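Local structure of Serine/threonine-protein kinase PknI (Mycobacterium tuberculosis, 5XLL) at residues A37-C42 / V152-P157; L48-M53 / P69-F74; E84-P89 / Q100-L105. The protein phosphorylates proteins on serine and threonine, helps slow mycobacterial growth inside the infected host, and carries the extracellular sensor domain described here, which forms a dimer. One frame throughout, in Å; residues are numbered along the deposited sequence.

Interaction 1: residues A37-C42 / V152-P157; sequences AFRTSC and VTVPDP
The extended, irregular segment Val-152 to Pro-157 runs alongside edge strand 37-42 in roughly the same sense, the two directions 32° apart, with Ser-41 facing Pro-157 and Arg-39 facing Val-154, the latter two at 6.4 Å from Arg-39 CA to Val-154 CA; side chains rather than backbone bonds bridge the gap. At one end Ala-37 CB rests against Val-154 CG2 at 3.7 Å. Val-152 CG1 touches the same methyl, making a small apolar patch. Arg-39 does most of the reaching. Its CG lies anti to the backbone N (chi1 154°) and the chain stays extended to NE, which carries the aliphatic part past Val-154, Arg-39 CB to Val-154 CG1 3.8 Å, and lifts the guanidinium over the far segment. There one face of the group lies against backbone, with Asp-156 CA 3.3 Å above its plane, while Arg-39 NH1 makes a short but bent, weak hydrogen bond to Val-154 O (2.7 Å). The carboxylate is turned 59° from the guanidinium plane, and the salt bridge from Arg-39 NH2 to Asp-156 OD2 is long at 3.6 Å. Ser-41 OG adds a weak hydrogen bond to the same OD2 (3.5 Å) and also touches Pro-157 CD at 3.3 Å. Asp-156 OD1 is hydrogen-bonded to Thr-159 OG1. The segment after the last strand thus lies along the outermost strand of the sheet, where Thr-153 O also accepts from Thr-52 OG1, and Pro-155 and Pro-157 reach Thr-52 and Leu-48 of strand 47-53, the backbone-paired neighbour of 37-42.

Interaction 2: residues L48-M53 / P69-F74; sequences LAAATM and PFLMQF
Two antiparallel neighbours near one end of the sensor-domain sheet, strands 47-53 and 70-75, pair here through Ala-49 with Met-72, a hydrogen-bonded pair, and Leu-48 with Gln-73, a non-hydrogen-bonded one, the axes of the short segments 4.7 Å apart at closest approach. The ladder is most regular at Ala-49: its N gives a nearly straight hydrogen bond to Met-72 O (2.7 Å), and Met-72 N returns one to Ala-49 O (2.8 Å). Toward Pro-69 the pairing loosens. Phe-70 N still bonds well to Ala-51 O at 2.7 Å, but the return bond from Ala-51 N to Phe-70 O is bent to 124° and weak. The same Phe-70 O also receives a CA-H...O contact from Ala-50 CA (3.2 Å). On the face bearing Leu-48, Ala-50, Leu-71 and Gln-73, Leu-48 and Gln-73 lie side by side and point the same way, with Leu-48 CD2 against Gln-73 CG at 3.6 Å. With CG anti to the backbone N (chi1 -178°), the extended Gln-73 chain runs alongside Leu-48 and lays CB and CG against the leucine methyl. Leu-71 leans across the strands, its CD2 meeting Ala-49 O at 3.4 Å and Ala-50 CB. The other face is lined by Ala-49, Ala-51, Phe-70 and Met-72 (a selenomethionine). Ala-51 CB sits at the edge of the Phe-70 ring and touches Phe-70 CB at 3.8 Å, while Met-72 CG lies over one ring face. Around this face, Trp-36 and Phe-38 of strand 36-42 reach Ala-51, Trp-79 of strand 78-91 meets Ala-49 and Met-72, and Leu-106 of strand 97-110 packs on Phe-70.

Interaction 3: residues E84-P89 / Q100-L105; sequences ETVQFP and QATTQL
Thr-102, buried, is held to Val-86 by a carbonyl oxygen that takes two donors: Val-86 O accepts both Thr-102 N (2.7 Å) and the hydroxyl Thr-102 OG1, whose 2.5 Å is shorter than usual and should be read with caution. With chi1 at 69°, OG1 stands between the backbone N and the carbonyl carbon of its own residue, which brings it to that oxygen. Val-86 N completes the pair by bonding to Thr-102 O (2.7 Å). Similar two-bond pairs join Glu-84 with Gln-104 and Phe-88 with Gln-100. The strands are antiparallel arms of a beta hairpin, 78-91 and 97-110, strongly twisted, the directions of the segments 140° apart rather than 180°. On the face of Val-86 and Thr-102, the Gln-104 side chain crosses Val-86 at about a right angle, its amide carbon CD 3.8 Å from Val-86 CG2; Gln-104 NE2 lies over one face of the Phe-88 ring, but distantly. Thr-102 CG2 reaches Phe-88 CB at 3.8 Å, although the phenylalanine is itself exposed. On the opposite face Thr-85 and Gln-87 are exposed to solvent, and Thr-85 OG1 and Thr-103 OG1 stay 3.9 Å apart, without a hydrogen bond. Gln-87 bends at chi2 (-68°) to lay its amide beside Ala-101, where NE2 approaches CB, while its OE1 hydrogen-bonds to Thr-99 OG1.

In the fold
Interactions 2 and 3 lie within one antiparallel sheet whose strands follow chain order, and interaction 1 joins its edge strand to a loop that follows the last strand. Interactions 1 and 2 are neighbours, centres about 7 Å apart, and share the pairing of strands 36-42 and 47-53, with Ala-37 N to Thr-52 O at 2.8 Å. The centre of interaction 3 is about 19 Å from that of interaction 2 and about 26 Å from that of interaction 1; strands 70-75 and 78-91 are sheet neighbours, but interactions 2 and 3 do not touch. Both fall, in series, between the segments of interaction 1, which returns the modelled C-terminal part to the sensor domain's first strand.

Interaction 1: residues A37-C42 / V152-P157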
loop_
_atom_site.group_PDB
_atom_site.type_symbol
_atom_site.label_atom_id
_atom_site.label_comp_id
_atom_site.label_asym_id
_atom_site.label_seq_id
_atom_site.Cartn_x
_atom_site.Cartn_y
_atom_site.Cartn_z
ATOM N N ALA B 37 21.273 -9.566 7.260
ATOM C CA ALA B 37 22.376 -8.627 7.443
ATOM C C ALA B 37 22.082 -7.369 6.624
ATOM O O ALA B 37 22.159 -7.413 5.393
ATOM C CB ALA B 37 23.686 -9.257 6.981
ATOM N N PHE B 38 21.760 -6.256 7.292
ATOM C CA PHE B 38 21.440 -5.002 6.587
ATOM C C PHE B 38 22.591 -4.005 6.518
ATOM O O PHE B 38 23.414 -3.908 7.435
ATOM C CB PHE B 38 20.271 -4.284 7.270
ATOM C CG PHE B 38 18.906 -4.706 6.785
ATOM C CD1 PHE B 38 18.239 -5.768 7.371
ATOM C CD2 PHE B 38 18.262 -3.995 5.764
ATOM C CE1 PHE B 38 16.937 -6.128 6.928
ATOM C CE2 PHE B 38 16.976 -4.355 5.318
ATOM C CZ PHE B 38 16.322 -5.409 5.905
ATOM N N ARG B 39 22.598 -3.222 5.448
ATOM C CA ARG B 39 23.529 -2.125 5.299
ATOM C C ARG B 39 22.818 -0.988 4.554
ATOM O O ARG B 39 22.039 -1.253 3.633
ATOM C CB ARG B 39 24.753 -2.619 4.526
ATOM C CG ARG B 39 25.530 -1.556 3.759
ATOM C CD ARG B 39 26.624 -2.225 2.936
ATOM N NE ARG B 39 27.197 -1.300 1.965
ATOM C CZ ARG B 39 28.212 -1.582 1.154
ATOM N NH1 ARG B 39 28.793 -2.777 1.196
ATOM N NH2 ARG B 39 28.650 -0.658 0.303
ATOM N N THR B 40 23.076 0.265 4.946
ATOM C CA THR B 40 22.353 1.422 4.373
ATOM C C THR B 40 23.277 2.436 3.704
ATOM O O THR B 40 24.345 2.761 4.238
ATOM C CB THR B 40 21.555 2.200 5.459
ATOM O OG1 THR B 40 20.662 1.316 6.148
ATOM C CG2 THR B 40 20.754 3.361 4.832
ATOM N N SER B 41 22.858 2.954 2.552
ATOM C CA SER B 41 23.585 4.034 1.882
ATOM C C SER B 41 22.665 5.210 1.557
ATOM O O SER B 41 21.795 5.102 0.685
ATOM C CB SER B 41 24.237 3.537 0.590
ATOM O OG SER B 41 25.105 2.438 0.829
ATOM N N CYS B 42 22.880 6.326 2.259
ATOM C CA CYS B 42 22.076 7.541 2.108
ATOM C C CYS B 42 22.818 8.635 1.338
ATOM O O CYS B 42 23.870 9.107 1.782
ATOM C CB CYS B 42 21.715 8.115 3.482
ATOM S SG CYS B 42 20.506 7.190 4.454
ATOM N N VAL B 152 30.099 -12.230 6.700
ATOM C CA VAL B 152 29.001 -11.894 5.769
ATOM C C VAL B 152 29.121 -10.513 5.126
ATOM O O VAL B 152 29.175 -9.491 5.814
ATOM C CB VAL B 152 27.611 -11.991 6.464
ATOM C CG1 VAL B 152 26.503 -11.430 5.570
ATOM C CG2 VAL B 152 27.302 -13.421 6.844
ATOM N N THR B 153 29.144 -10.483 3.801
ATOM C CA THR B 153 29.188 -9.213 3.087
ATOM C C THR B 153 27.760 -8.763 2.806
ATOM O O THR B 153 26.862 -9.594 2.649
ATOM C CB THR B 153 29.892 -9.354 1.723
ATOM O OG1 THR B 153 28.911 -9.606 0.708
ATOM C CG2 THR B 153 30.896 -10.507 1.746
ATOM N N VAL B 154 27.539 -7.459 2.741
ATOM C CA VAL B 154 26.318 -6.964 2.149
ATOM C C VAL B 154 26.713 -6.078 0.986
ATOM O O VAL B 154 27.604 -5.237 1.121
ATOM C CB VAL B 154 25.444 -6.221 3.173
ATOM C CG1 VAL B 154 24.154 -5.735 2.516
ATOM C CG2 VAL B 154 25.142 -7.144 4.339
ATOM N N PRO B 155 26.076 -6.278 -0.175
ATOM C CA PRO B 155 26.454 -5.436 -1.319
ATOM C C PRO B 155 26.035 -3.999 -1.064
ATOM O O PRO B 155 25.181 -3.765 -0.195
ATOM C CB PRO B 155 25.610 -5.996 -2.478
ATOM C CG PRO B 155 25.056 -7.317 -1.978
ATOM C CD PRO B 155 24.964 -7.195 -0.487
ATOM N N ASP B 156 26.634 -3.064 -1.801
ATOM C CA ASP B 156 26.256 -1.649 -1.777
ATOM C C ASP B 156 24.870 -1.461 -2.404
ATOM O O ASP B 156 24.653 -1.875 -3.542
ATOM C CB ASP B 156 27.302 -0.843 -2.554
ATOM C CG ASP B 156 26.815 0.538 -2.941
ATOM O OD1 ASP B 156 26.448 0.744 -4.127
ATOM O OD2 ASP B 156 26.790 1.418 -2.052
ATOM N N PRO B 157 23.923 -0.860 -1.655
ATOM C CA PRO B 157 22.551 -0.692 -2.171
ATOM C C PRO B 157 22.497 -0.034 -3.563
ATOM O O PRO B 157 21.697 -0.455 -4.411
ATOM C CB PRO B 157 21.892 0.209 -1.124
ATOM C CG PRO B 157 22.634 -0.077 0.154
ATOM C CD PRO B 157 24.049 -0.447 -0.240
#

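Interaction 2: residues L48-M53 / P69-F74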
loop_
_atom_site.group_PDB
_atom_site.type_symbol
_atom_site.label_atom_id
_atom_site.label_comp_id
_atom_site.label_asym_id
_atom_site.label_seq_id
_atom_site.Cartn_x
_atom_site.Cartn_y
_atom_site.Cartn_z
ATOM N N LEU B 48 18.965 4.154 0.498
ATOM C CA LEU B 48 18.673 2.775 0.120
ATOM C C LEU B 48 19.244 1.840 1.175
ATOM O O LEU B 48 20.254 2.155 1.807
ATOM C CB LEU B 48 19.286 2.440 -1.242
ATOM C CG LEU B 48 18.893 3.333 -2.411
ATOM C CD1 LEU B 48 19.673 2.994 -3.688
ATOM C CD2 LEU B 48 17.401 3.212 -2.638
ATOM N N ALA B 49 18.596 0.698 1.380
ATOM C CA ALA B 49 19.182 -0.340 2.211
ATOM C C ALA B 49 19.208 -1.657 1.460
ATOM O O ALA B 49 18.335 -1.926 0.618
ATOM C CB ALA B 49 18.445 -0.487 3.508
ATOM N N ALA B 50 20.219 -2.470 1.766
ATOM C CA ALA B 50 20.317 -3.815 1.203
ATOM C C ALA B 50 20.527 -4.819 2.323
ATOM O O ALA B 50 21.093 -4.496 3.387
ATOM C CB ALA B 50 21.440 -3.920 0.156
ATOM N N ALA B 51 20.067 -6.042 2.085
ATOM C CA ALA B 51 20.127 -7.069 3.110
ATOM C C ALA B 51 20.465 -8.423 2.504
ATOM O O ALA B 51 19.890 -8.826 1.474
ATOM C CB ALA B 51 18.807 -7.148 3.887
ATOM N N THR B 52 21.395 -9.119 3.161
ATOM C CA THR B 52 21.751 -10.471 2.791
ATOM C C THR B 52 21.077 -11.397 3.786
ATOM O O THR B 52 21.156 -11.182 4.999
ATOM C CB THR B 52 23.282 -10.680 2.889
ATOM O OG1 THR B 52 23.938 -9.885 1.896
ATOM C CG2 THR B 52 23.629 -12.156 2.702
HETATM N N MSE B 53 20.429 -12.441 3.301
HETATM C CA MSE B 53 19.723 -13.322 4.214
HETATM C C MSE B 53 20.672 -14.273 4.941
HETATM O O MSE B 53 21.602 -14.833 4.343
HETATM C CB MSE B 53 18.620 -14.091 3.489
HETATM C CG MSE B 53 17.743 -14.877 4.442
HETATM SE SE MSE B 53 16.294 -15.800 3.499
HETATM C CE MSE B 53 15.684 -16.845 5.017
ATOM N N PRO B 69 19.883 -10.332 -2.933
ATOM C CA PRO B 69 19.948 -9.304 -1.881
ATOM C C PRO B 69 18.641 -8.500 -1.780
ATOM O O PRO B 69 18.101 -8.030 -2.792
ATOM C CB PRO B 69 21.091 -8.387 -2.339
ATOM C CG PRO B 69 21.919 -9.226 -3.262
ATOM C CD PRO B 69 20.935 -10.148 -3.950
ATOM N N PHE B 70 18.165 -8.336 -0.552
ATOM C CA PHE B 70 16.906 -7.677 -0.280
ATOM C C PHE B 70 17.048 -6.153 -0.361
ATOM O O PHE B 70 17.678 -5.522 0.495
ATOM C CB PHE B 70 16.433 -8.099 1.114
ATOM C CG PHE B 70 15.031 -7.685 1.439
ATOM C CD1 PHE B 70 14.101 -7.484 0.436
ATOM C CD2 PHE B 70 14.648 -7.488 2.750
ATOM C CE1 PHE B 70 12.797 -7.104 0.747
ATOM C CE2 PHE B 70 13.354 -7.100 3.067
ATOM C CZ PHE B 70 12.428 -6.905 2.063
ATOM N N LEU B 71 16.454 -5.561 -1.386
ATOM C CA LEU B 71 16.555 -4.128 -1.583
ATOM C C LEU B 71 15.356 -3.390 -0.974
ATOM O O LEU B 71 14.203 -3.709 -1.273
ATOM C CB LEU B 71 16.660 -3.805 -3.078
ATOM C CG LEU B 71 17.713 -2.771 -3.521
ATOM C CD1 LEU B 71 17.154 -1.356 -3.579
ATOM C CD2 LEU B 71 18.937 -2.826 -2.601
HETATM N N MSE B 72 15.635 -2.397 -0.136
HETATM C CA MSE B 72 14.593 -1.527 0.392
HETATM C C MSE B 72 14.962 -0.073 0.159
HETATM O O MSE B 72 16.136 0.303 0.230
HETATM C CB MSE B 72 14.379 -1.754 1.892
HETATM C CG MSE B 72 13.985 -3.176 2.275
HETATM SE SE MSE B 72 13.274 -3.188 4.132
HETATM C CE MSE B 72 11.402 -2.674 3.657
ATOM N N GLN B 73 13.951 0.742 -0.116
ATOM C CA GLN B 73 14.139 2.179 -0.308
ATOM C C GLN B 73 13.280 2.960 0.698
ATOM O O GLN B 73 12.100 2.630 0.942
ATOM C CB GLN B 73 13.770 2.568 -1.739
ATOM C CG GLN B 73 13.981 4.041 -2.047
ATOM C CD GLN B 73 13.672 4.391 -3.497
ATOM O OE1 GLN B 73 13.175 3.557 -4.264
ATOM N NE2 GLN B 73 13.970 5.634 -3.879
ATOM N N PHE B 74 13.869 3.984 1.299
ATOM C CA PHE B 74 13.128 4.819 2.218
ATOM C C PHE B 74 12.528 6.027 1.506
ATOM O O PHE B 74 13.247 6.829 0.897
ATOM C CB PHE B 74 14.003 5.300 3.372
ATOM C CG PHE B 74 13.218 5.968 4.471
ATOM C CD1 PHE B 74 12.976 7.342 4.437
ATOM C CD2 PHE B 74 12.687 5.217 5.516
ATOM C CE1 PHE B 74 12.230 7.963 5.441
ATOM C CE2 PHE B 74 11.932 5.825 6.520
ATOM C CZ PHE B 74 11.708 7.203 6.487
#

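Interaction 3: residues E84-P89 / Q100-L105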
loop_
_atom_site.group_PDB
_atom_site.type_symbol
_atom_site.label_atom_id
_atom_site.label_comp_id
_atom_site.label_asym_id
_atom_site.label_seq_id
_atom_site.Cartn_x
_atom_site.Cartn_y
_atom_site.Cartn_z
ATOM N N GLU B 84 7.699 -7.935 -5.793
ATOM C CA GLU B 84 8.180 -9.127 -6.480
ATOM C C GLU B 84 6.986 -9.822 -7.090
ATOM O O GLU B 84 6.040 -10.174 -6.383
ATOM C CB GLU B 84 8.841 -10.111 -5.511
ATOM C CG GLU B 84 9.832 -9.509 -4.545
ATOM C CD GLU B 84 11.257 -9.611 -5.038
ATOM O OE1 GLU B 84 12.180 -9.391 -4.217
ATOM O OE2 GLU B 84 11.448 -9.905 -6.244
ATOM N N THR B 85 7.029 -10.035 -8.398
ATOM C CA THR B 85 5.990 -10.815 -9.045
ATOM C C THR B 85 6.205 -12.284 -8.710
ATOM O O THR B 85 7.183 -12.909 -9.135
ATOM C CB THR B 85 5.918 -10.564 -10.577
ATOM O OG1 THR B 85 5.454 -9.228 -10.803
ATOM C CG2 THR B 85 4.943 -11.534 -11.233
ATOM N N VAL B 86 5.287 -12.818 -7.916
ATOM C CA VAL B 86 5.365 -14.192 -7.444
ATOM C C VAL B 86 4.135 -14.971 -7.900
ATOM O O VAL B 86 2.992 -14.511 -7.743
ATOM C CB VAL B 86 5.432 -14.239 -5.903
ATOM C CG1 VAL B 86 5.661 -15.653 -5.426
ATOM C CG2 VAL B 86 6.518 -13.311 -5.389
ATOM N N GLN B 87 4.369 -16.140 -8.484
ATOM C CA GLN B 87 3.285 -17.068 -8.759
ATOM C C GLN B 87 2.964 -17.792 -7.465
ATOM O O GLN B 87 3.865 -18.092 -6.670
ATOM C CB GLN B 87 3.672 -18.070 -9.852
ATOM C CG GLN B 87 3.535 -17.515 -11.265
ATOM C CD GLN B 87 2.084 -17.271 -11.652
ATOM O OE1 GLN B 87 1.206 -18.091 -11.361
ATOM N NE2 GLN B 87 1.825 -16.143 -12.316
ATOM N N PHE B 88 1.676 -18.057 -7.254
ATOM C CA PHE B 88 1.200 -18.669 -6.019
ATOM C C PHE B 88 0.210 -19.750 -6.382
ATOM O O PHE B 88 -0.785 -19.483 -7.072
ATOM C CB PHE B 88 0.484 -17.630 -5.155
ATOM C CG PHE B 88 0.872 -17.664 -3.706
ATOM C CD1 PHE B 88 1.834 -18.559 -3.247
ATOM C CD2 PHE B 88 0.275 -16.791 -2.795
ATOM C CE1 PHE B 88 2.199 -18.584 -1.902
ATOM C CE2 PHE B 88 0.633 -16.803 -1.450
ATOM C CZ PHE B 88 1.597 -17.705 -1.000
ATOM N N PRO B 89 0.462 -20.976 -5.924
ATOM C CA PRO B 89 -0.571 -21.986 -6.152
ATOM C C PRO B 89 -1.813 -21.639 -5.327
ATOM O O PRO B 89 -1.733 -20.824 -4.385
ATOM C CB PRO B 89 0.089 -23.282 -5.658
ATOM C CG PRO B 89 1.074 -22.827 -4.621
ATOM C CD PRO B 89 1.586 -21.492 -5.120
ATOM N N GLN B 100 -1.971 -18.489 -9.177
ATOM C CA GLN B 100 -2.375 -17.122 -9.471
ATOM C C GLN B 100 -1.187 -16.183 -9.376
ATOM O O GLN B 100 -0.271 -16.402 -8.584
ATOM C CB GLN B 100 -3.499 -16.662 -8.529
ATOM C CG GLN B 100 -3.142 -16.717 -7.032
ATOM C CD GLN B 100 -4.365 -16.579 -6.127
ATOM O OE1 GLN B 100 -5.475 -16.348 -6.605
ATOM N NE2 GLN B 100 -4.162 -16.736 -4.822
ATOM N N ALA B 101 -1.208 -15.137 -10.197
ATOM C CA ALA B 101 -0.129 -14.160 -10.235
ATOM C C ALA B 101 -0.295 -13.189 -9.080
ATOM O O ALA B 101 -1.354 -12.563 -8.943
ATOM C CB ALA B 101 -0.138 -13.399 -11.562
ATOM N N THR B 102 0.756 -13.066 -8.270
ATOM C CA THR B 102 0.762 -12.164 -7.121
ATOM C C THR B 102 1.926 -11.181 -7.135
ATOM O O THR B 102 3.008 -11.487 -7.627
ATOM C CB THR B 102 0.818 -12.936 -5.778
ATOM O OG1 THR B 102 2.104 -13.557 -5.626
ATOM C CG2 THR B 102 -0.259 -13.988 -5.731
ATOM N N THR B 103 1.700 -9.998 -6.583
ATOM C CA THR B 103 2.785 -9.066 -6.326
ATOM C C THR B 103 2.985 -9.006 -4.803
ATOM O O THR B 103 1.996 -8.904 -4.057
ATOM C CB THR B 103 2.450 -7.690 -6.914
ATOM O OG1 THR B 103 2.928 -7.629 -8.267
ATOM C CG2 THR B 103 3.080 -6.580 -6.114
ATOM N N GLN B 104 4.237 -9.119 -4.341
ATOM C CA GLN B 104 4.546 -9.024 -2.904
ATOM C C GLN B 104 5.627 -8.017 -2.582
ATOM O O GLN B 104 6.643 -7.959 -3.265
ATOM C CB GLN B 104 5.010 -10.368 -2.355
ATOM C CG GLN B 104 4.110 -11.517 -2.704
ATOM C CD GLN B 104 4.638 -12.821 -2.154
ATOM O OE1 GLN B 104 5.692 -12.847 -1.500
ATOM N NE2 GLN B 104 3.911 -13.915 -2.409
ATOM N N LEU B 105 5.421 -7.254 -1.515
ATOM C CA LEU B 105 6.463 -6.385 -0.977
ATOM C C LEU B 105 6.378 -6.323 0.542
ATOM O O LEU B 105 5.420 -6.839 1.141
ATOM C CB LEU B 105 6.367 -4.978 -1.554
ATOM C CG LEU B 105 5.032 -4.226 -1.456
ATOM C CD1 LEU B 105 4.681 -3.790 -0.035
ATOM C CD2 LEU B 105 5.051 -3.010 -2.402
#